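Local coordinates for fimbrial structural subunit (Actinomyces naeslundii, PDB 3QDH), which builds the shaft of Actinomyces type 2 fimbriae and, as an adhesin, mediates interactions with streptococci and host cells during oral biofilm development, at residues 39-44 and 90-95; 67-72 and 85-90. All coordinates share one frame; numbering follows the deposited sequence.

Contact 1: residues 39-44 and 90-95; sequences SFYKYF and EGLKRI. With ZN (zinc ion), chain B.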
loop_
_atom_site.group_PDB
_atom_site.type_symbol
_atom_site.label_atom_id
_atom_site.label_comp_id
_atom_site.label_asym_id
_atom_site.label_seq_id
_atom_site.Cartn_x
_atom_site.Cartn_y
_atom_site.Cartn_z
ATOM N N SER A 39 22.425 -10.281 -28.958
ATOM C CA SER A 39 20.999 -10.075 -28.701
ATOM C C SER A 39 20.835 -8.811 -27.858
ATOM O O SER A 39 21.510 -8.650 -26.833
ATOM C CB SER A 39 20.415 -11.308 -27.990
ATOM O OG SER A 39 19.098 -11.065 -27.527
ATOM N N PHE A 40 19.954 -7.908 -28.291
ATOM C CA PHE A 40 19.763 -6.629 -27.609
ATOM C C PHE A 40 18.307 -6.367 -27.292
ATOM O O PHE A 40 17.434 -6.829 -28.019
ATOM C CB PHE A 40 20.277 -5.477 -28.481
ATOM C CG PHE A 40 21.703 -5.641 -28.912
ATOM C CD1 PHE A 40 22.737 -5.124 -28.141
ATOM C CD2 PHE A 40 22.008 -6.324 -30.081
ATOM C CE1 PHE A 40 24.075 -5.279 -28.534
ATOM C CE2 PHE A 40 23.339 -6.494 -30.487
ATOM C CZ PHE A 40 24.372 -5.966 -29.709
ATOM N N TYR A 41 18.052 -5.626 -26.212
ATOM C CA TYR A 41 16.697 -5.134 -25.912
ATOM C C TYR A 41 16.219 -4.081 -26.912
ATOM O O TYR A 41 16.928 -3.115 -27.200
ATOM C CB TYR A 41 16.608 -4.534 -24.506
ATOM C CG TYR A 41 16.774 -5.567 -23.415
ATOM C CD1 TYR A 41 15.761 -6.489 -23.137
ATOM C CD2 TYR A 41 17.953 -5.626 -22.668
ATOM C CE1 TYR A 41 15.923 -7.451 -22.127
ATOM C CE2 TYR A 41 18.119 -6.571 -21.654
ATOM C CZ TYR A 41 17.107 -7.479 -21.398
ATOM O OH TYR A 41 17.306 -8.413 -20.413
ATOM N N LYS A 42 15.005 -4.281 -27.419
ATOM C CA LYS A 42 14.284 -3.237 -28.145
ATOM C C LYS A 42 13.669 -2.314 -27.110
ATOM O O LYS A 42 13.566 -1.094 -27.312
ATOM C CB LYS A 42 13.168 -3.841 -28.999
ATOM C CG LYS A 42 13.620 -4.756 -30.147
ATOM C CD LYS A 42 12.359 -5.281 -30.850
ATOM C CE LYS A 42 12.610 -6.550 -31.614
ATOM N NZ LYS A 42 11.340 -7.073 -32.212
ATOM N N TYR A 43 13.247 -2.908 -25.992
ATOM C CA TYR A 43 12.690 -2.152 -24.886
ATOM C C TYR A 43 12.597 -3.043 -23.652
ATOM O O TYR A 43 12.722 -4.256 -23.752
ATOM C CB TYR A 43 11.293 -1.557 -25.239
ATOM C CG TYR A 43 10.328 -2.584 -25.791
ATOM C CD1 TYR A 43 9.565 -3.391 -24.939
ATOM C CD2 TYR A 43 10.176 -2.744 -27.177
ATOM C CE1 TYR A 43 8.701 -4.379 -25.473
ATOM C CE2 TYR A 43 9.316 -3.704 -27.715
ATOM C CZ TYR A 43 8.584 -4.512 -26.861
ATOM O OH TYR A 43 7.732 -5.445 -27.404
ATOM N N PHE A 44 12.397 -2.421 -22.500
ATOM C CA PHE A 44 12.211 -3.120 -21.227
ATOM C C PHE A 44 11.415 -2.198 -20.306
ATOM O O PHE A 44 11.880 -1.123 -19.936
ATOM C CB PHE A 44 13.579 -3.505 -20.608
ATOM C CG PHE A 44 13.475 -4.408 -19.397
ATOM C CD1 PHE A 44 14.039 -5.684 -19.411
ATOM C CD2 PHE A 44 12.829 -3.973 -18.251
ATOM C CE1 PHE A 44 13.937 -6.529 -18.285
ATOM C CE2 PHE A 44 12.719 -4.808 -17.118
ATOM C CZ PHE A 44 13.278 -6.073 -17.135
ATOM N N GLU A 90 20.467 3.943 -22.496
ATOM C CA GLU A 90 21.538 3.705 -21.506
ATOM C C GLU A 90 21.133 2.626 -20.512
ATOM O O GLU A 90 21.936 1.765 -20.135
ATOM C CB GLU A 90 21.765 4.954 -20.658
ATOM C CG GLU A 90 22.676 5.990 -21.169
ATOM C CD GLU A 90 22.488 7.297 -20.390
ATOM O OE1 GLU A 90 22.484 7.302 -19.124
ATOM O OE2 GLU A 90 22.328 8.327 -21.062
ATOM N N GLY A 91 19.892 2.719 -20.053
ATOM C CA GLY A 91 19.343 1.734 -19.119
ATOM C C GLY A 91 19.295 0.334 -19.711
ATOM O O GLY A 91 19.588 -0.644 -19.032
ATOM N N LEU A 92 18.928 0.231 -20.987
ATOM C CA LEU A 92 18.840 -1.081 -21.635
ATOM C C LEU A 92 20.202 -1.719 -21.782
ATOM O O LEU A 92 20.331 -2.928 -21.645
ATOM C CB LEU A 92 18.165 -0.984 -23.018
ATOM C CG LEU A 92 16.714 -0.495 -23.026
ATOM C CD1 LEU A 92 16.226 -0.378 -24.487
ATOM C CD2 LEU A 92 15.816 -1.440 -22.231
ATOM N N LYS A 93 21.221 -0.899 -22.049
ATOM C CA LYS A 93 22.598 -1.386 -22.102
ATOM C C LYS A 93 23.036 -1.927 -20.724
ATOM O O LYS A 93 23.667 -2.977 -20.640
ATOM C CB LYS A 93 23.521 -0.248 -22.563
ATOM C CG LYS A 93 24.995 -0.603 -22.599
ATOM C CD LYS A 93 25.829 0.489 -23.269
ATOM C CE LYS A 93 26.049 0.195 -24.741
ATOM N NZ LYS A 93 27.058 -0.909 -24.934
ATOM N N ARG A 94 22.698 -1.209 -19.656
ATOM C CA ARG A 94 22.976 -1.699 -18.283
ATOM C C ARG A 94 22.340 -3.055 -17.969
ATOM O O ARG A 94 22.982 -3.960 -17.382
ATOM C CB ARG A 94 22.476 -0.697 -17.253
ATOM C CG ARG A 94 23.301 0.585 -17.088
ATOM C CD ARG A 94 22.777 1.299 -15.849
ATOM N NE ARG A 94 23.253 2.677 -15.672
ATOM C CZ ARG A 94 24.382 3.004 -15.047
ATOM N NH1 ARG A 94 25.169 2.052 -14.573
ATOM N NH2 ARG A 94 24.735 4.278 -14.908
ATOM N N ILE A 95 21.065 -3.196 -18.332
ATOM C CA ILE A 95 20.335 -4.423 -18.057
ATOM C C ILE A 95 20.933 -5.602 -18.822
ATOM O O ILE A 95 21.114 -6.677 -18.249
ATOM C CB ILE A 95 18.807 -4.292 -18.303
ATOM C CG1 ILE A 95 18.224 -3.223 -17.374
ATOM C CG2 ILE A 95 18.106 -5.640 -18.059
ATOM C CD1 ILE A 95 16.744 -2.814 -17.686
HETATM ZN ZN ZN B . 22.734 6.170 -17.533
HETATM O O HOH W 1 20.226 -4.057 -24.718
HETATM O O HOH W 2 19.740 -8.789 -19.380
#
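L92 holds CG beside its own backbone N (chi1 -62°), which sets its two methyls against the bend in strand 39-49 at K42, while F44 places CG anti to the backbone N (chi1 -171°) and so lays its ring beneath I95 CD1. The pairing belongs to the Sgo0707 N2-like domain, probably the CnaA-type (DEv-IgG) module and the first of the two domains in this C-terminal piece of the pilin, where a short helix follows strand 82-87 and covers strand 39-49 at its corner. L92 straddles that corner. CD2 lies 3.5 Å from F44 CB and also rests against the other side of the bend, 3.9 Å from Y41 CB, whereas CD1 faces the backbone of the turn, 3.9 Å from K42 O.

One helical turn further on, I95 presents a different branch to each aromatic residue. Its CG2 approaches the Y41 ring obliquely, 3.7 Å from CE2, and the two side chains cross at about a right angle. Its CD1 sits over one face of F44, 4.2 Å from the ring centroid, in a CH-pi contact displaced toward the ring rim. F87 of the adjacent strand 82-87 and V103 of strand 102-111 in the other sheet extend this hydrophobic layer, and P33 and T129 border Y41.

In the first turn of the helix, E90 OE1 binds zinc at 2.0 Å, in a site completed by D70 and D73, and R94 forms a salt bridge to D73. No direct hydrogen bond joins strand and helix; water supplies the polar links. One water accepts from Y41 N and donates only weakly to L92 O. A second lies in the plane of the Y41 ring at its edge, accepting from Y41 OH at 2.7 Å and donating to I95 O at 2.8 Å.

Contact 2: residues 67-72 and 85-90; sequences TTLDPT and VTFTAE. With ZN (zinc ion), chain B.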
loop_
_atom_site.group_PDB
_atom_site.type_symbol
_atom_site.label_atom_id
_atom_site.label_comp_id
_atom_site.label_asym_id
_atom_site.label_seq_id
_atom_site.Cartn_x
_atom_site.Cartn_y
_atom_site.Cartn_z
ATOM N N THR A 67 24.093 -2.322 -8.964
ATOM C CA THR A 67 24.390 -1.148 -9.781
ATOM C C THR A 67 23.768 0.070 -9.114
ATOM O O THR A 67 22.804 -0.063 -8.357
ATOM C CB THR A 67 23.797 -1.331 -11.215
ATOM O OG1 THR A 67 24.719 -2.075 -12.010
ATOM C CG2 THR A 67 23.504 -0.009 -11.910
ATOM N N THR A 68 24.327 1.252 -9.370
ATOM C CA THR A 68 23.641 2.490 -9.053
ATOM C C THR A 68 23.258 3.174 -10.370
ATOM O O THR A 68 24.128 3.571 -11.153
ATOM C CB THR A 68 24.474 3.433 -8.140
ATOM O OG1 THR A 68 24.806 2.740 -6.934
ATOM C CG2 THR A 68 23.665 4.667 -7.775
ATOM N N LEU A 69 21.946 3.253 -10.617
ATOM C CA LEU A 69 21.404 3.914 -11.807
ATOM C C LEU A 69 21.533 5.427 -11.703
ATOM O O LEU A 69 21.639 5.974 -10.605
ATOM C CB LEU A 69 19.921 3.559 -11.974
ATOM C CG LEU A 69 19.527 2.097 -12.172
ATOM C CD1 LEU A 69 18.002 1.978 -12.102
ATOM C CD2 LEU A 69 20.055 1.535 -13.502
ATOM N N ASP A 70 21.514 6.104 -12.847
ATOM C CA ASP A 70 21.431 7.549 -12.875
ATOM C C ASP A 70 20.017 7.921 -13.365
ATOM O O ASP A 70 19.323 7.075 -13.955
ATOM C CB ASP A 70 22.529 8.133 -13.789
ATOM C CG ASP A 70 22.358 7.731 -15.243
ATOM O OD1 ASP A 70 21.344 8.119 -15.859
ATOM O OD2 ASP A 70 23.240 7.032 -15.771
ATOM N N PRO A 71 19.592 9.177 -13.129
ATOM C CA PRO A 71 18.223 9.609 -13.440
ATOM C C PRO A 71 17.839 9.516 -14.922
ATOM O O PRO A 71 16.634 9.511 -15.241
ATOM C CB PRO A 71 18.204 11.072 -12.974
ATOM C CG PRO A 71 19.279 11.160 -11.962
ATOM C CD PRO A 71 20.351 10.250 -12.458
ATOM N N THR A 72 18.828 9.428 -15.814
ATOM C CA THR A 72 18.552 9.299 -17.256
ATOM C C THR A 72 18.465 7.844 -17.751
ATOM O O THR A 72 18.405 7.605 -18.966
ATOM C CB THR A 72 19.551 10.112 -18.140
ATOM O OG1 THR A 72 20.881 9.609 -17.978
ATOM C CG2 THR A 72 19.530 11.575 -17.749
ATOM N N VAL A 85 7.543 2.129 -15.897
ATOM C CA VAL A 85 8.956 2.443 -15.697
ATOM C C VAL A 85 9.625 1.915 -16.954
ATOM O O VAL A 85 9.719 0.702 -17.168
ATOM C CB VAL A 85 9.543 1.732 -14.457
ATOM C CG1 VAL A 85 11.070 2.043 -14.329
ATOM C CG2 VAL A 85 8.774 2.127 -13.206
ATOM N N THR A 86 10.057 2.834 -17.804
ATOM C CA THR A 86 10.517 2.474 -19.127
ATOM C C THR A 86 11.987 2.824 -19.198
ATOM O O THR A 86 12.370 3.975 -18.971
ATOM C CB THR A 86 9.713 3.243 -20.214
ATOM O OG1 THR A 86 8.312 2.990 -20.038
ATOM C CG2 THR A 86 10.124 2.800 -21.601
ATOM N N PHE A 87 12.811 1.827 -19.473
ATOM C CA PHE A 87 14.253 2.046 -19.462
ATOM C C PHE A 87 14.709 2.705 -20.758
ATOM O O PHE A 87 14.216 2.376 -21.825
ATOM C CB PHE A 87 14.982 0.749 -19.143
ATOM C CG PHE A 87 14.900 0.382 -17.681
ATOM C CD1 PHE A 87 15.879 0.823 -16.790
ATOM C CD2 PHE A 87 13.821 -0.356 -17.195
ATOM C CE1 PHE A 87 15.794 0.526 -15.424
ATOM C CE2 PHE A 87 13.722 -0.662 -15.829
ATOM C CZ PHE A 87 14.722 -0.217 -14.941
ATOM N N THR A 88 15.642 3.648 -20.650
ATOM C CA THR A 88 16.116 4.396 -21.805
ATOM C C THR A 88 17.220 3.586 -22.487
ATOM O O THR A 88 17.599 2.521 -22.003
ATOM C CB THR A 88 16.713 5.749 -21.365
ATOM O OG1 THR A 88 17.782 5.483 -20.455
ATOM C CG2 THR A 88 15.646 6.640 -20.689
ATOM N N ALA A 89 17.778 4.098 -23.581
ATOM C CA ALA A 89 18.862 3.383 -24.265
ATOM C C ALA A 89 20.024 2.994 -23.324
ATOM O O ALA A 89 20.490 1.848 -23.344
ATOM C CB ALA A 89 19.372 4.192 -25.461
ATOM N N GLU A 90 20.467 3.943 -22.496
ATOM C CA GLU A 90 21.538 3.705 -21.506
ATOM C C GLU A 90 21.133 2.626 -20.512
ATOM O O GLU A 90 21.936 1.765 -20.135
ATOM C CB GLU A 90 21.765 4.954 -20.658
ATOM C CG GLU A 90 22.676 5.990 -21.169
ATOM C CD GLU A 90 22.488 7.297 -20.390
ATOM O OE1 GLU A 90 22.484 7.302 -19.124
ATOM O OE2 GLU A 90 22.328 8.327 -21.062
HETATM ZN ZN ZN B . 22.734 6.170 -17.533
#
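D70 and E90 share a zinc ion, which ties a loop of the N2-like domain, probably of CnaA type (DEv-IgG), to the first turn of helix 89-96; their carboxylate planes are 53° apart. From CB, the D70 side chain swings CG between the backbone N and the carbonyl carbon (chi1 64°), which turns the carboxylate toward the helix. CG itself lies 2.8 Å from the zinc. At the tip the two oxygens divide the work. OD2 coordinates the zinc ion at 2.0 Å and also accepts a hydrogen bond from R94, which probably helps to balance the gathered carboxylates. OD1 turns back to its own loop: T72 OG1 donates to it at 2.6 Å from above the carboxylate plane, and T72 N adds a weak bond that closes an Asx turn across P71. T72 thus acts as a second-shell residue, orienting the ligand.

The metal also explains why D70 OD2 and E90 OE1 can stand 3.4 Å apart. T72 OG1 comes within 3.0 Å of E90 OE1 as well, placing the hydroxyl beside both carboxylates. D73 provides the third protein ligand.

Deeper in the fold, L69 CD1 packs near the ring plane of F87, 4.2 Å from CE1 at its edge, with L64 and V62 lining the same apolar layer. T88 occupies the N-cap position, between strand and helix. Its OG1 donates to T72 O at 2.7 Å, in the carbonyl plane on a lone pair with a C=O...O angle of 135°.

How the contacts relate
Contact 1 and contact 2 have centres about 10 Å apart on the same side of the chain's centre, within the same N2-like domain. Both use helix 89-96 and share E90. Along the chain, 39-44 comes first, then 67-72, then the continuous run from 85 to 95, so contact 2 falls within the span of contact 1 and meets it at E90. Strands 39-49 and 82-87 are antiparallel neighbours, probably bonded through F44 O and F87 N, 3.1 Å apart. The helix is therefore packed against the domain core through contact 1 and joined to the 67-72 loop through the shared zinc and the R94–D70 salt bridge.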